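Local coordinates for sister chromatid cohesion protein (Chaetomium thermophilum, PDB 5T8V), which probably acts as a cohesin loader that associates with chromatin, this chain being the C-terminal, HEAT-repeat part of the protein, at residues A[844-849]-A[855-860]. Residues are numbered along the deposited sequence; the frame is centred on the assembly and turned at random.
Sequences QVLMIF and SLFTFE
Phe857 rests the far end of its ring against one side of helix 839-852, reaching the helix between Leu846 and Phe849, one turn apart. Its CG stands anti to its own carbonyl carbon and beside the backbone N (chi1 -66°), which sends the ring toward the helix with CZ at its far end. At Leu846 a single methyl makes the side-chain contact, CD2 lying 3.8 Å from Phe857 CE2, and the two side chains run aslant of each other. The backbone joins in, Leu846 O lying 3.5 Å from Phe857 CZ, oblique to the ring. On the other flank Phe849 offers the root of its side chain, with Phe849 CB 4.0 Å from Phe857 CZ, while its carbonyl carbon lies near the plane of the Phe857 ring, at the edge. The Phe849 ring itself turns to Leu856, whose methyl CD1 comes to its rim, near the ring plane, 4.1 Å from Phe849 CD2. Replacing Phe857 with an alanine would probably leave Leu846 CD2 and Phe849 CB without their shared partner and open a gap between helix and connection. Val819 of helix 808-824 touches both Leu846 and Phe849. All four residues are buried, and their largely apolar contact fastens the connection after helix 839-852 back onto that helix, within the alpha-helical HEAT-repeat solenoid.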
ATOM      1  N   GLN A 844       9.958 -22.736 -34.568  1.00 38.06           N
ATOM      2  CA  GLN A 844       8.740 -21.974 -34.317  1.00 37.82           C
ATOM      3  C   GLN A 844       9.012 -20.474 -34.257  1.00 38.48           C
ATOM      4  O   GLN A 844       8.155 -19.679 -34.658  1.00 38.74           O
ATOM      5  CB  GLN A 844       8.073 -22.447 -33.023  1.00 36.83           C
ATOM      6  CG  GLN A 844       7.304 -23.752 -33.174  1.00 36.84           C
ATOM      7  CD  GLN A 844       6.252 -23.681 -34.267  1.00 37.62           C
ATOM      8  OE1 GLN A 844       6.378 -24.325 -35.307  1.00 37.61           O
ATOM      9  NE2 GLN A 844       5.213 -22.885 -34.038  1.00 38.26           N
ATOM     10  N   VAL A 845      10.185 -20.071 -33.774  1.00 42.26           N
ATOM     11  CA  VAL A 845      10.537 -18.652 -33.736  1.00 42.82           C
ATOM     12  C   VAL A 845      11.160 -18.205 -35.055  1.00 43.81           C
ATOM     13  O   VAL A 845      10.900 -17.093 -35.526  1.00 44.35           O
ATOM     14  CB  VAL A 845      11.463 -18.353 -32.535  1.00 42.98           C
ATOM     15  CG1 VAL A 845      12.672 -19.262 -32.518  1.00 43.46           C
ATOM     16  CG2 VAL A 845      11.908 -16.892 -32.539  1.00 44.47           C
ATOM     17  N   LEU A 846      11.984 -19.054 -35.675  1.00 37.20           N
ATOM     18  CA  LEU A 846      12.479 -18.733 -37.010  1.00 38.17           C
ATOM     19  C   LEU A 846      11.330 -18.505 -37.981  1.00 38.46           C
ATOM     20  O   LEU A 846      11.432 -17.667 -38.885  1.00 39.57           O
ATOM     21  CB  LEU A 846      13.387 -19.851 -37.521  1.00 38.04           C
ATOM     22  CG  LEU A 846      14.830 -19.841 -37.016  1.00 38.53           C
ATOM     23  CD1 LEU A 846      15.550 -21.114 -37.429  1.00 38.48           C
ATOM     24  CD2 LEU A 846      15.564 -18.619 -37.548  1.00 39.94           C
ATOM     25  N   MET A 847      10.231 -19.237 -37.803  1.00 53.21           N
ATOM     26  CA  MET A 847       9.054 -19.076 -38.648  1.00 53.87           C
ATOM     27  C   MET A 847       8.538 -17.642 -38.600  1.00 54.18           C
ATOM     28  O   MET A 847       8.418 -16.967 -39.631  1.00 55.65           O
ATOM     29  CB  MET A 847       7.982 -20.063 -38.181  1.00 52.98           C
ATOM     30  CG  MET A 847       6.707 -20.099 -38.992  1.00 53.27           C
ATOM     31  SD  MET A 847       5.563 -21.276 -38.243  1.00 52.29           S
ATOM     32  CE  MET A 847       4.202 -21.241 -39.400  1.00 53.06           C
ATOM     33  N   ILE A 848       8.228 -17.158 -37.395  1.00 49.31           N
ATOM     34  CA  ILE A 848       7.686 -15.812 -37.245  1.00 50.99           C
ATOM     35  C   ILE A 848       8.717 -14.758 -37.624  1.00 52.03           C
ATOM     36  O   ILE A 848       8.356 -13.667 -38.082  1.00 53.90           O
ATOM     37  CB  ILE A 848       7.160 -15.608 -35.811  1.00 50.85           C
ATOM     38  CG1 ILE A 848       8.259 -15.906 -34.782  1.00 49.30           C
ATOM     39  CG2 ILE A 848       5.928 -16.482 -35.590  1.00 51.72           C
ATOM     40  CD1 ILE A 848       7.793 -15.903 -33.343  1.00 48.26           C
ATOM     41  N   PHE A 849      10.009 -15.055 -37.460  1.00 40.99           N
ATOM     42  CA  PHE A 849      11.032 -14.139 -37.958  1.00 42.39           C
ATOM     43  C   PHE A 849      10.948 -13.999 -39.472  1.00 43.47           C
ATOM     44  O   PHE A 849      10.914 -12.884 -40.004  1.00 45.18           O
ATOM     45  CB  PHE A 849      12.420 -14.621 -37.544  1.00 41.94           C
ATOM     46  CG  PHE A 849      12.967 -13.909 -36.348  1.00 42.11           C
ATOM     47  CD1 PHE A 849      12.658 -14.340 -35.070  1.00 40.79           C
ATOM     48  CD2 PHE A 849      13.785 -12.803 -36.499  1.00 43.72           C
ATOM     49  CE1 PHE A 849      13.155 -13.687 -33.970  1.00 40.90           C
ATOM     50  CE2 PHE A 849      14.289 -12.144 -35.399  1.00 43.93           C
ATOM     51  CZ  PHE A 849      13.973 -12.586 -34.133  1.00 42.44           C
ATOM     52  N   SER A 855      14.515 -10.562 -45.234  1.00 75.55           N
ATOM     53  CA  SER A 855      15.851 -10.083 -45.570  1.00 76.51           C
ATOM     54  C   SER A 855      16.922 -10.647 -44.644  1.00 75.84           C
ATOM     55  O   SER A 855      18.096 -10.691 -45.027  1.00 77.60           O
ATOM     56  CB  SER A 855      15.882  -8.554 -45.515  1.00 78.03           C
ATOM     57  OG  SER A 855      17.210  -8.070 -45.600  1.00 79.60           O
ATOM     58  N   LEU A 856      16.546 -11.081 -43.441  1.00 70.10           N
ATOM     59  CA  LEU A 856      17.521 -11.547 -42.463  1.00 69.03           C
ATOM     60  C   LEU A 856      18.074 -12.926 -42.796  1.00 67.23           C
ATOM     61  O   LEU A 856      19.102 -13.317 -42.233  1.00 66.98           O
ATOM     62  CB  LEU A 856      16.883 -11.570 -41.073  1.00 68.23           C
ATOM     63  CG  LEU A 856      16.325 -10.229 -40.593  1.00 70.21           C
ATOM     64  CD1 LEU A 856      15.268 -10.436 -39.524  1.00 68.45           C
ATOM     65  CD2 LEU A 856      17.444  -9.347 -40.071  1.00 72.64           C
ATOM     66  N   PHE A 857      17.426 -13.665 -43.692  1.00 62.23           N
ATOM     67  CA  PHE A 857      17.809 -15.034 -43.993  1.00 61.85           C
ATOM     68  C   PHE A 857      18.707 -15.084 -45.223  1.00 65.70           C
ATOM     69  O   PHE A 857      18.658 -14.208 -46.089  1.00 67.75           O
ATOM     70  CB  PHE A 857      16.570 -15.905 -44.216  1.00 58.43           C
ATOM     71  CG  PHE A 857      15.728 -16.088 -42.981  1.00 56.03           C
ATOM     72  CD1 PHE A 857      14.939 -15.054 -42.505  1.00 56.42           C
ATOM     73  CD2 PHE A 857      15.723 -17.294 -42.300  1.00 54.20           C
ATOM     74  CE1 PHE A 857      14.167 -15.218 -41.370  1.00 55.22           C
ATOM     75  CE2 PHE A 857      14.952 -17.463 -41.167  1.00 52.89           C
ATOM     76  CZ  PHE A 857      14.173 -16.424 -40.702  1.00 53.52           C
ATOM     77  N   THR A 858      19.533 -16.128 -45.288  1.00 52.69           N
ATOM     78  CA  THR A 858      20.439 -16.350 -46.404  1.00 54.92           C
ATOM     79  C   THR A 858      20.198 -17.733 -46.996  1.00 54.26           C
ATOM     80  O   THR A 858      19.626 -18.618 -46.353  1.00 52.86           O
ATOM     81  CB  THR A 858      21.908 -16.218 -45.972  1.00 56.44           C
ATOM     82  OG1 THR A 858      22.249 -17.285 -45.078  1.00 55.14           O
ATOM     83  CG2 THR A 858      22.146 -14.886 -45.277  1.00 57.81           C
ATOM     84  N   PHE A 859      20.646 -17.910 -48.241  1.00 72.29           N
ATOM     85  CA  PHE A 859      20.439 -19.180 -48.931  1.00 72.11           C
ATOM     86  C   PHE A 859      21.148 -20.323 -48.217  1.00 73.20           C
ATOM     87  O   PHE A 859      20.598 -21.424 -48.090  1.00 71.80           O
ATOM     88  CB  PHE A 859      20.923 -19.074 -50.378  1.00 73.96           C
ATOM     89  CG  PHE A 859      20.982 -20.393 -51.098  1.00 73.78           C
ATOM     90  CD1 PHE A 859      19.869 -20.889 -51.756  1.00 72.91           C
ATOM     91  CD2 PHE A 859      22.153 -21.134 -51.120  1.00 74.92           C
ATOM     92  CE1 PHE A 859      19.921 -22.101 -52.420  1.00 72.64           C
ATOM     93  CE2 PHE A 859      22.210 -22.347 -51.782  1.00 74.80           C
ATOM     94  CZ  PHE A 859      21.093 -22.830 -52.434  1.00 73.28           C
ATOM     95  N   GLU A 860      22.375 -20.084 -47.746  1.00 83.49           N
ATOM     96  CA  GLU A 860      23.159 -21.157 -47.143  1.00 85.53           C
ATOM     97  C   GLU A 860      22.420 -21.801 -45.978  1.00 82.59           C
ATOM     98  O   GLU A 860      22.522 -23.015 -45.765  1.00 81.17           O
ATOM     99  CB  GLU A 860      24.515 -20.621 -46.683  1.00 87.76           C
ATOM    100  CG  GLU A 860      25.436 -20.200 -47.818  1.00 91.28           C
ATOM    101  CD  GLU A 860      25.890 -21.371 -48.672  1.00 93.70           C
ATOM    102  OE1 GLU A 860      25.560 -22.526 -48.328  1.00 92.72           O
ATOM    103  OE2 GLU A 860      26.576 -21.137 -49.689  1.00 96.72           O
TER